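Local structure of xylanase and alpha-amylase inhibitor protein (Scadoxus multiflorus, 3MU7) at residues 229-234 / 262-267; 213-218 / 246-251; 36-41 / 81-86. The protein inhibits xylanase and alpha-amylase, using a TIM-barrel scaffold of the glycosyl hydrolase 18 family. All blocks are in the same frame, centred on the assembly; numbering follows the deposited sequence.

In the fold
The three contacts sample a TIM barrel from its wall to its rim. Contact 2 joins neighbouring parallel strands, 213-218 and 248-254, and lies deepest, its centre about 11 Å from the centre of the chain. Contact 1 is buried too, although it sits on the outer helices; its helix 231-242 connects the same two strands, and Val234 CG1 packs 4.0 Å from Phe217 CE1 between the two contacts. Contact 3 is partly buried, on the opposite side of the chain's centre, its centre about 29 Å from that of contact 2. Chemistry follows place: backbone hydrogen bonds hold contact 2, carbon-to-ring packing holds contact 1, and contact 3 combines one backbone bond and a bridging water with aromatic packing.

Contact 1: 229-234 / 262-267; sequences MPPTKV and SQFSNK
Pro231 sets its CB over the face of the Phe264 ring, and this CH-pi contact is the centre of a helix-start to helix-start packing on the outside of the TIM barrel. Helix 231-242, preceded by its N-cap residue Pro230, meets here the beginning of helix 264-269, whose N-cap residue is Gln263. The two side chains run obliquely to one another. Pro231 CB stands 3.8 Å from the centroid of the Phe264 ring and only 10° off the ring normal, so it sits over the middle of one face, while Pro231 CD reaches toward the CE1 side of the ring, 3.5 Å from that atom. Phe264 arrives there because its CG is anti to the backbone N (chi1 -166°), which carries the ring away from its own helix and across to the proline.

The rim of the same ring is used differently. The carbonyl O of Met229 lies in the ring plane, 3.2 Å from Phe264 CE1, where the slightly positive C-H edge would suit an oxygen. Val234 CG2 also comes to the edge, its side chain at about a right angle to that of Phe264. One aromatic group thus meets carbon over its face, and both an oxygen and a methyl at its edge.

Phe264 also touches Leu253 of strand 248-254, which ties the helix pair to the barrel wall, and both Pro231 and Val234 touch Ile268. An ST turn opens the second helix: Ser262 OG accepts from Phe264 N at 3.1 Å, and the same hydroxyl is hydrogen-bonded to Ala219 O. Toward solvent the extended Lys267 chain crosses the pyrrolidine ring, its CD lying 3.9 Å from Pro231 CG.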
loop_
_atom_site.group_PDB
_atom_site.type_symbol
_atom_site.label_atom_id
_atom_site.label_comp_id
_atom_site.label_asym_id
_atom_site.label_seq_id
_atom_site.Cartn_x
_atom_site.Cartn_y
_atom_site.Cartn_z
ATOM N N MET A 229 -17.780 4.312 1.975
ATOM C CA MET A 229 -18.793 3.318 2.147
ATOM C C MET A 229 -18.773 2.832 3.576
ATOM O O MET A 229 -17.814 2.361 4.064
ATOM C CB MET A 229 -18.495 2.149 1.188
ATOM C CG MET A 229 -19.608 1.101 1.140
ATOM S SD MET A 229 -19.265 -0.105 -0.187
ATOM C CE MET A 229 -20.872 -0.984 -0.293
ATOM N N PRO A 230 -19.893 3.011 4.265
ATOM C CA PRO A 230 -19.964 2.651 5.668
ATOM C C PRO A 230 -19.614 1.175 5.946
ATOM O O PRO A 230 -19.917 0.349 5.142
ATOM C CB PRO A 230 -21.481 2.906 5.983
ATOM C CG PRO A 230 -21.821 3.839 5.197
ATOM C CD PRO A 230 -21.099 3.747 3.889
ATOM N N PRO A 231 -19.019 0.872 7.066
ATOM C CA PRO A 231 -18.517 -0.450 7.273
ATOM C C PRO A 231 -19.637 -1.517 7.286
ATOM O O PRO A 231 -19.460 -2.649 6.821
ATOM C CB PRO A 231 -17.805 -0.379 8.586
ATOM C CG PRO A 231 -18.311 0.815 9.206
ATOM C CD PRO A 231 -18.646 1.768 8.203
ATOM N N THR A 232 -20.840 -1.147 7.769
ATOM C CA THR A 232 -21.939 -2.138 7.712
ATOM C C THR A 232 -22.332 -2.422 6.267
ATOM O O THR A 232 -22.749 -3.553 5.992
ATOM C CB THR A 232 -23.191 -1.631 8.456
ATOM O OG1 THR A 232 -22.866 -1.445 9.846
ATOM C CG2 THR A 232 -24.118 -2.731 8.358
ATOM N N LYS A 233 -22.242 -1.476 5.362
ATOM C CA LYS A 233 -22.532 -1.679 3.992
ATOM C C LYS A 233 -21.438 -2.551 3.328
ATOM O O LYS A 233 -21.714 -3.363 2.487
ATOM C CB LYS A 233 -22.734 -0.410 3.242
ATOM C CG LYS A 233 -23.976 0.351 3.647
ATOM C CD LYS A 233 -24.258 1.570 2.783
ATOM C CE LYS A 233 -25.487 2.288 3.182
ATOM N NZ LYS A 233 -25.786 3.470 2.322
ATOM N N VAL A 234 -20.155 -2.293 3.674
ATOM C CA VAL A 234 -19.118 -3.154 3.100
ATOM C C VAL A 234 -19.356 -4.625 3.527
ATOM O O VAL A 234 -19.314 -5.504 2.677
ATOM C CB VAL A 234 -17.722 -2.671 3.617
ATOM C CG1 VAL A 234 -16.630 -3.647 3.106
ATOM C CG2 VAL A 234 -17.378 -1.248 3.125
ATOM N N SER A 262 -12.459 7.032 13.281
ATOM C CA SER A 262 -13.737 6.454 12.888
ATOM C C SER A 262 -14.015 5.080 13.466
ATOM O O SER A 262 -15.167 4.662 13.520
ATOM C CB SER A 262 -13.786 6.349 11.374
ATOM O OG SER A 262 -12.923 5.308 10.947
ATOM N N GLN A 263 -12.998 4.372 13.877
ATOM C CA GLN A 263 -13.056 2.972 14.277
ATOM C C GLN A 263 -13.657 2.043 13.225
ATOM O O GLN A 263 -14.246 1.072 13.543
ATOM C CB GLN A 263 -13.757 2.822 15.650
ATOM C CG GLN A 263 -12.995 3.517 16.723
ATOM C CD GLN A 263 -13.468 3.130 18.101
ATOM O OE1 GLN A 263 -13.501 1.996 18.481
ATOM N NE2 GLN A 263 -13.804 4.087 18.834
ATOM N N PHE A 264 -13.448 2.407 11.952
ATOM C CA PHE A 264 -13.927 1.629 10.809
ATOM C C PHE A 264 -13.485 0.171 10.886
ATOM O O PHE A 264 -14.315 -0.740 10.776
ATOM C CB PHE A 264 -13.423 2.269 9.513
ATOM C CG PHE A 264 -14.102 1.770 8.262
ATOM C CD1 PHE A 264 -15.071 2.540 7.636
ATOM C CD2 PHE A 264 -13.739 0.560 7.682
ATOM C CE1 PHE A 264 -15.680 2.105 6.469
ATOM C CE2 PHE A 264 -14.349 0.119 6.517
ATOM C CZ PHE A 264 -15.323 0.895 5.915
ATOM N N SER A 265 -12.188 -0.066 11.088
ATOM C CA SER A 265 -11.699 -1.445 11.158
ATOM C C SER A 265 -12.246 -2.196 12.378
ATOM O O SER A 265 -12.538 -3.382 12.280
ATOM C CB SER A 265 -10.172 -1.531 11.100
ATOM O OG SER A 265 -9.588 -0.830 12.174
ATOM N N ASN A 266 -12.386 -1.516 13.519
ATOM C CA ASN A 266 -13.056 -2.126 14.678
ATOM C C ASN A 266 -14.453 -2.624 14.300
ATOM O O ASN A 266 -14.825 -3.751 14.632
ATOM C CB ASN A 266 -13.134 -1.159 15.867
ATOM C CG ASN A 266 -11.845 -1.105 16.674
ATOM O OD1 ASN A 266 -10.984 -1.978 16.562
ATOM N ND2 ASN A 266 -11.717 -0.077 17.508
ATOM N N LYS A 267 -15.202 -1.797 13.571
ATOM C CA LYS A 267 -16.562 -2.138 13.142
ATOM C C LYS A 267 -16.590 -3.273 12.119
ATOM O O LYS A 267 -17.454 -4.154 12.185
ATOM C CB LYS A 267 -17.282 -0.904 12.593
ATOM C CG LYS A 267 -17.537 0.168 13.640
ATOM C CD LYS A 267 -18.127 1.418 13.015
ATOM C CE LYS A 267 -18.162 2.564 14.006
ATOM N NZ LYS A 267 -18.591 3.829 13.348
#

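Contact 2: 213-218 / 246-251; sequences VFLGFP and TKFGGI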
loop_
_atom_site.group_PDB
_atom_site.type_symbol
_atom_site.label_atom_id
_atom_site.label_comp_id
_atom_site.label_asym_id
_atom_site.label_seq_id
_atom_site.Cartn_x
_atom_site.Cartn_y
_atom_site.Cartn_z
ATOM N N VAL A 213 -6.130 -9.826 -4.300
ATOM C CA VAL A 213 -6.687 -8.509 -4.563
ATOM C C VAL A 213 -7.454 -8.069 -3.318
ATOM O O VAL A 213 -8.364 -8.765 -2.841
ATOM C CB VAL A 213 -7.609 -8.494 -5.813
ATOM C CG1 VAL A 213 -8.093 -7.073 -6.102
ATOM C CG2 VAL A 213 -6.903 -9.073 -7.039
ATOM N N PHE A 214 -7.060 -6.920 -2.788
ATOM C CA PHE A 214 -7.721 -6.304 -1.650
ATOM C C PHE A 214 -8.572 -5.135 -2.140
ATOM O O PHE A 214 -8.183 -4.430 -3.083
ATOM C CB PHE A 214 -6.682 -5.740 -0.675
ATOM C CG PHE A 214 -5.894 -6.775 0.097
ATOM C CD1 PHE A 214 -4.938 -7.575 -0.527
ATOM C CD2 PHE A 214 -6.059 -6.889 1.475
ATOM C CE1 PHE A 214 -4.195 -8.494 0.208
ATOM C CE2 PHE A 214 -5.313 -7.802 2.215
ATOM C CZ PHE A 214 -4.384 -8.607 1.583
ATOM N N LEU A 215 -9.710 -4.904 -1.487
ATOM C CA LEU A 215 -10.530 -3.732 -1.791
ATOM C C LEU A 215 -10.142 -2.580 -0.884
ATOM O O LEU A 215 -10.243 -2.691 0.336
ATOM C CB LEU A 215 -12.024 -4.027 -1.644
ATOM C CG LEU A 215 -12.611 -5.105 -2.553
ATOM C CD1 LEU A 215 -12.717 -6.430 -1.811
ATOM C CD2 LEU A 215 -13.972 -4.662 -3.050
ATOM N N GLY A 216 -9.680 -1.491 -1.484
ATOM C CA GLY A 216 -9.309 -0.285 -0.748
ATOM C C GLY A 216 -10.482 0.650 -0.564
ATOM O O GLY A 216 -11.149 1.027 -1.537
ATOM N N PHE A 217 -10.709 1.038 0.688
ATOM C CA PHE A 217 -11.794 1.943 1.056
ATOM C C PHE A 217 -11.298 3.077 1.946
ATOM O O PHE A 217 -10.346 2.893 2.704
ATOM C CB PHE A 217 -12.881 1.198 1.829
ATOM C CG PHE A 217 -13.668 0.241 0.999
ATOM C CD1 PHE A 217 -13.492 -1.122 1.140
ATOM C CD2 PHE A 217 -14.601 0.700 0.075
ATOM C CE1 PHE A 217 -14.230 -2.026 0.358
ATOM C CE2 PHE A 217 -15.342 -0.195 -0.708
ATOM C CZ PHE A 217 -15.153 -1.555 -0.560
ATOM N N PRO A 218 -11.967 4.246 1.900
ATOM C CA PRO A 218 -11.659 5.302 2.869
ATOM C C PRO A 218 -12.177 4.936 4.253
ATOM O O PRO A 218 -13.254 4.354 4.382
ATOM C CB PRO A 218 -12.426 6.521 2.337
ATOM C CG PRO A 218 -12.908 6.154 0.972
ATOM C CD PRO A 218 -12.995 4.664 0.931
ATOM N N THR A 246 -11.319 -16.549 -5.436
ATOM C CA THR A 246 -10.105 -17.196 -4.949
ATOM C C THR A 246 -8.979 -16.184 -4.709
ATOM O O THR A 246 -8.007 -16.480 -4.015
ATOM C CB THR A 246 -9.616 -18.287 -5.929
ATOM O OG1 THR A 246 -9.388 -17.703 -7.216
ATOM C CG2 THR A 246 -10.650 -19.406 -6.055
ATOM N N LYS A 247 -9.127 -14.991 -5.282
ATOM C CA LYS A 247 -8.138 -13.929 -5.131
ATOM C C LYS A 247 -8.453 -12.947 -4.008
ATOM O O LYS A 247 -7.677 -12.030 -3.777
ATOM C CB LYS A 247 -7.994 -13.142 -6.435
ATOM C CG LYS A 247 -7.289 -13.864 -7.557
ATOM C CD LYS A 247 -7.073 -12.895 -8.702
ATOM C CE LYS A 247 -6.730 -13.607 -9.982
ATOM N NZ LYS A 247 -7.076 -12.729 -11.122
ATOM N N PHE A 248 -9.582 -13.101 -3.321
ATOM C CA PHE A 248 -9.960 -12.131 -2.294
ATOM C C PHE A 248 -8.921 -12.092 -1.179
ATOM O O PHE A 248 -8.701 -13.083 -0.490
ATOM C CB PHE A 248 -11.330 -12.469 -1.712
ATOM C CG PHE A 248 -11.739 -11.582 -0.569
ATOM C CD1 PHE A 248 -11.994 -10.236 -0.776
ATOM C CD2 PHE A 248 -11.873 -12.099 0.714
ATOM C CE1 PHE A 248 -12.383 -9.413 0.275
ATOM C CE2 PHE A 248 -12.257 -11.283 1.775
ATOM C CZ PHE A 248 -12.513 -9.936 1.554
ATOM N N GLY A 249 -8.272 -10.942 -1.010
ATOM C CA GLY A 249 -7.228 -10.807 0.001
ATOM C C GLY A 249 -7.718 -10.217 1.308
ATOM O O GLY A 249 -7.170 -10.506 2.374
ATOM N N GLY A 250 -8.757 -9.394 1.233
ATOM C CA GLY A 250 -9.227 -8.620 2.375
ATOM C C GLY A 250 -9.489 -7.191 1.940
ATOM O O GLY A 250 -9.821 -6.939 0.772
ATOM N N ILE A 251 -9.360 -6.254 2.876
ATOM C CA ILE A 251 -9.518 -4.839 2.552
ATOM C C ILE A 251 -8.270 -4.041 2.898
ATOM O O ILE A 251 -7.456 -4.452 3.723
ATOM C CB ILE A 251 -10.763 -4.189 3.215
ATOM C CG1 ILE A 251 -10.636 -4.178 4.741
ATOM C CG2 ILE A 251 -12.056 -4.862 2.733
ATOM C CD1 ILE A 251 -11.706 -3.360 5.456
#
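Val213 N donates to Lys247 O at 2.7 Å in a nearly straight bond, the first of the backbone links that form the tight part of this pair of parallel barrel strands, which helix 231-242 connects in a beta-alpha-beta unit. Val213 O accepts from Gly249 N at 2.8 Å, and Leu215 N donates to Gly250 O at 3.0 Å. The Phe214 ring packs against the glycine backbone: Gly249 CA lies over its face, 3.9 Å from the centroid, where a side chain would strike the ring. At Gly250 the backbone angles themselves would jam a CB against the preceding carbonyl O. Trp178 adds an edge-to-face partner to Phe214.

Looser contacts occupy the face carrying Leu215 and Ile251. Leu215 CD1 meets the edge of the Phe248 ring, 3.7 Å from CE1, but Phe217 CE1 and Ile251 CG2 stay 4.3 Å apart. At the partly exposed end, Lys247 crosses Val213 with its aliphatic chain and carries NZ on to carbonyls of Ser205 and Ala208. The pairing should therefore depend little on side-chain identity except at the glycines, and the lysine charge is probably eased by carbonyls at the C-terminal end of helix 195-207.

Contact 3: 36-41 / 81-86; sequences NTFGGG and YSLDSR. With PEG (di(hydroxyethyl)ether), chain D; PEG (di(hydroxyethyl)ether), chain C.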
loop_
_atom_site.group_PDB
_atom_site.type_symbol
_atom_site.label_atom_id
_atom_site.label_comp_id
_atom_site.label_asym_id
_atom_site.label_seq_id
_atom_site.Cartn_x
_atom_site.Cartn_y
_atom_site.Cartn_z
ATOM N N ASN A 36 8.262 9.870 -1.609
ATOM C CA ASN A 36 7.537 10.631 -2.619
ATOM C C ASN A 36 8.422 11.461 -3.542
ATOM O O ASN A 36 7.913 12.206 -4.384
ATOM C CB ASN A 36 6.504 11.537 -1.947
ATOM C CG ASN A 36 7.130 12.764 -1.329
ATOM O OD1 ASN A 36 8.287 12.742 -0.904
ATOM N ND2 ASN A 36 6.370 13.857 -1.291
ATOM N N THR A 37 9.734 11.325 -3.373
ATOM C CA THR A 37 10.705 12.084 -4.146
ATOM C C THR A 37 11.769 11.131 -4.652
ATOM O O THR A 37 12.446 10.473 -3.863
ATOM C CB THR A 37 11.361 13.167 -3.273
ATOM O OG1 THR A 37 10.343 13.991 -2.700
ATOM C CG2 THR A 37 12.306 14.034 -4.094
ATOM N N PHE A 38 11.879 11.047 -5.974
ATOM C CA PHE A 38 12.928 10.288 -6.644
ATOM C C PHE A 38 12.871 10.551 -8.135
ATOM O O PHE A 38 11.885 11.074 -8.635
ATOM C CB PHE A 38 12.833 8.772 -6.365
ATOM C CG PHE A 38 11.494 8.152 -6.687
ATOM C CD1 PHE A 38 11.143 7.825 -7.998
ATOM C CD2 PHE A 38 10.596 7.865 -5.670
ATOM C CE1 PHE A 38 9.907 7.229 -8.284
ATOM C CE2 PHE A 38 9.366 7.266 -5.948
ATOM C CZ PHE A 38 9.022 6.949 -7.253
ATOM N N GLY A 39 13.941 10.173 -8.827
ATOM C CA GLY A 39 14.005 10.265 -10.276
ATOM C C GLY A 39 14.335 11.650 -10.781
ATOM O O GLY A 39 14.215 12.642 -10.054
ATOM N N GLY A 40 14.757 11.704 -12.042
ATOM C CA GLY A 40 15.037 12.965 -12.725
ATOM C C GLY A 40 15.993 13.866 -11.967
ATOM O O GLY A 40 15.686 15.035 -11.704
ATOM N N GLY A 41 17.137 13.310 -11.589
ATOM C CA GLY A 41 18.195 14.086 -10.945
ATOM C C GLY A 41 17.981 14.426 -9.483
ATOM O O GLY A 41 18.852 15.026 -8.858
ATOM N N TYR A 81 7.964 12.767 -7.937
ATOM C CA TYR A 81 8.566 11.493 -8.252
ATOM C C TYR A 81 8.310 11.155 -9.701
ATOM O O TYR A 81 7.234 11.429 -10.237
ATOM C CB TYR A 81 8.080 10.386 -7.309
ATOM C CG TYR A 81 6.602 10.068 -7.340
ATOM C CD1 TYR A 81 6.085 9.144 -8.252
ATOM C CD2 TYR A 81 5.728 10.656 -6.428
ATOM C CE1 TYR A 81 4.735 8.828 -8.266
ATOM C CE2 TYR A 81 4.371 10.352 -6.433
ATOM C CZ TYR A 81 3.879 9.431 -7.357
ATOM O OH TYR A 81 2.541 9.106 -7.363
ATOM N N SER A 82 9.321 10.582 -10.334
ATOM C CA SER A 82 9.216 10.125 -11.706
ATOM C C SER A 82 10.287 9.085 -11.915
ATOM O O SER A 82 11.217 8.966 -11.121
ATOM C CB SER A 82 9.399 11.284 -12.688
ATOM O OG SER A 82 10.694 11.827 -12.588
ATOM N N LEU A 83 10.148 8.331 -12.993
ATOM C CA LEU A 83 11.039 7.236 -13.248
ATOM C C LEU A 83 11.150 7.046 -14.746
ATOM O O LEU A 83 10.856 5.976 -15.282
ATOM C CB LEU A 83 10.500 5.981 -12.559
ATOM C CG LEU A 83 11.610 5.020 -12.162
ATOM C CD1 LEU A 83 12.318 5.475 -10.899
ATOM C CD2 LEU A 83 11.045 3.628 -12.007
ATOM N N ASP A 84 11.590 8.103 -15.416
ATOM C CA ASP A 84 11.636 8.140 -16.875
ATOM C C ASP A 84 12.799 7.365 -17.510
ATOM O O ASP A 84 12.634 6.827 -18.605
ATOM C CB ASP A 84 11.616 9.590 -17.381
ATOM C CG ASP A 84 10.310 10.310 -17.065
ATOM O OD1 ASP A 84 9.232 9.682 -17.143
ATOM O OD2 ASP A 84 10.365 11.516 -16.749
ATOM N N SER A 85 13.964 7.310 -16.858
ATOM C CA SER A 85 15.120 6.613 -17.452
ATOM C C SER A 85 15.358 5.234 -16.845
ATOM O O SER A 85 14.969 4.970 -15.706
ATOM C CB SER A 85 16.403 7.448 -17.360
ATOM O OG SER A 85 16.999 7.359 -16.074
ATOM N N ARG A 86 16.018 4.365 -17.601
ATOM C CA ARG A 86 16.403 3.052 -17.096
ATOM C C ARG A 86 17.323 3.184 -15.893
ATOM O O ARG A 86 17.199 2.432 -14.926
ATOM C CB ARG A 86 17.072 2.217 -18.185
ATOM C CG ARG A 86 16.122 1.763 -19.281
ATOM C CD ARG A 86 16.824 0.894 -20.320
ATOM N NE ARG A 86 17.475 -0.273 -19.724
ATOM C CZ ARG A 86 16.897 -1.460 -19.553
ATOM N NH1 ARG A 86 15.642 -1.663 -19.930
ATOM N NH2 ARG A 86 17.581 -2.450 -18.998
HETATM C C1 PEG D . 19.135 5.599 -19.815
HETATM O O1 PEG D . 19.247 5.397 -18.401
HETATM C C2 PEG D . 18.041 4.697 -20.396
HETATM O O2 PEG D . 16.717 5.243 -20.245
HETATM C C1 PEG C . 13.243 -4.102 -18.947
HETATM O O1 PEG C . 13.920 -4.262 -20.136
HETATM C C2 PEG C . 11.786 -4.203 -19.204
HETATM O O2 PEG C . 11.401 -2.932 -18.980
HETATM O O HOH W 1 11.085 13.306 -10.450
#
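Phe38 and Tyr81 both set CG between the backbone N and the carbonyl carbon (chi1 55° and 62°), and these matching torsions lay the two side chains side by side, pointing the same way. Tyr81 CB rests over the centre of the Phe38 ring, 3.6 Å from the centroid, while the rings themselves are inclined at 36°. Leu83 CD1 adds a contact at 3.9 Å to Phe38 CD1, and the edge of the Tyr81 ring receives Asn36 O. With an alanine in place of Phe38, Tyr81 CB and Leu83 CD1 would probably lose their shared aromatic partner, and a gap would open beside Tyr133 and Leu92.

The backbones are joined by a single bridge, with Ser82 N donating to Phe38 O at 3.1 Å. A water donates to that same oxygen and bonds Ser82 OG at 2.6 Å. Ser82 O takes a CA-H...O contact from Gly39 CA at 3.2 Å, so close that a side chain on Gly39 would clash. The Tyr81 ring stacks on His127. These loops follow barrel strands 29-37 and 69-76 at their C-terminal ends, where Tyr81 OH bonds Gly76 O and the backbone N of Glu126, the position of the catalytic glutamate in active family 18 chitinases.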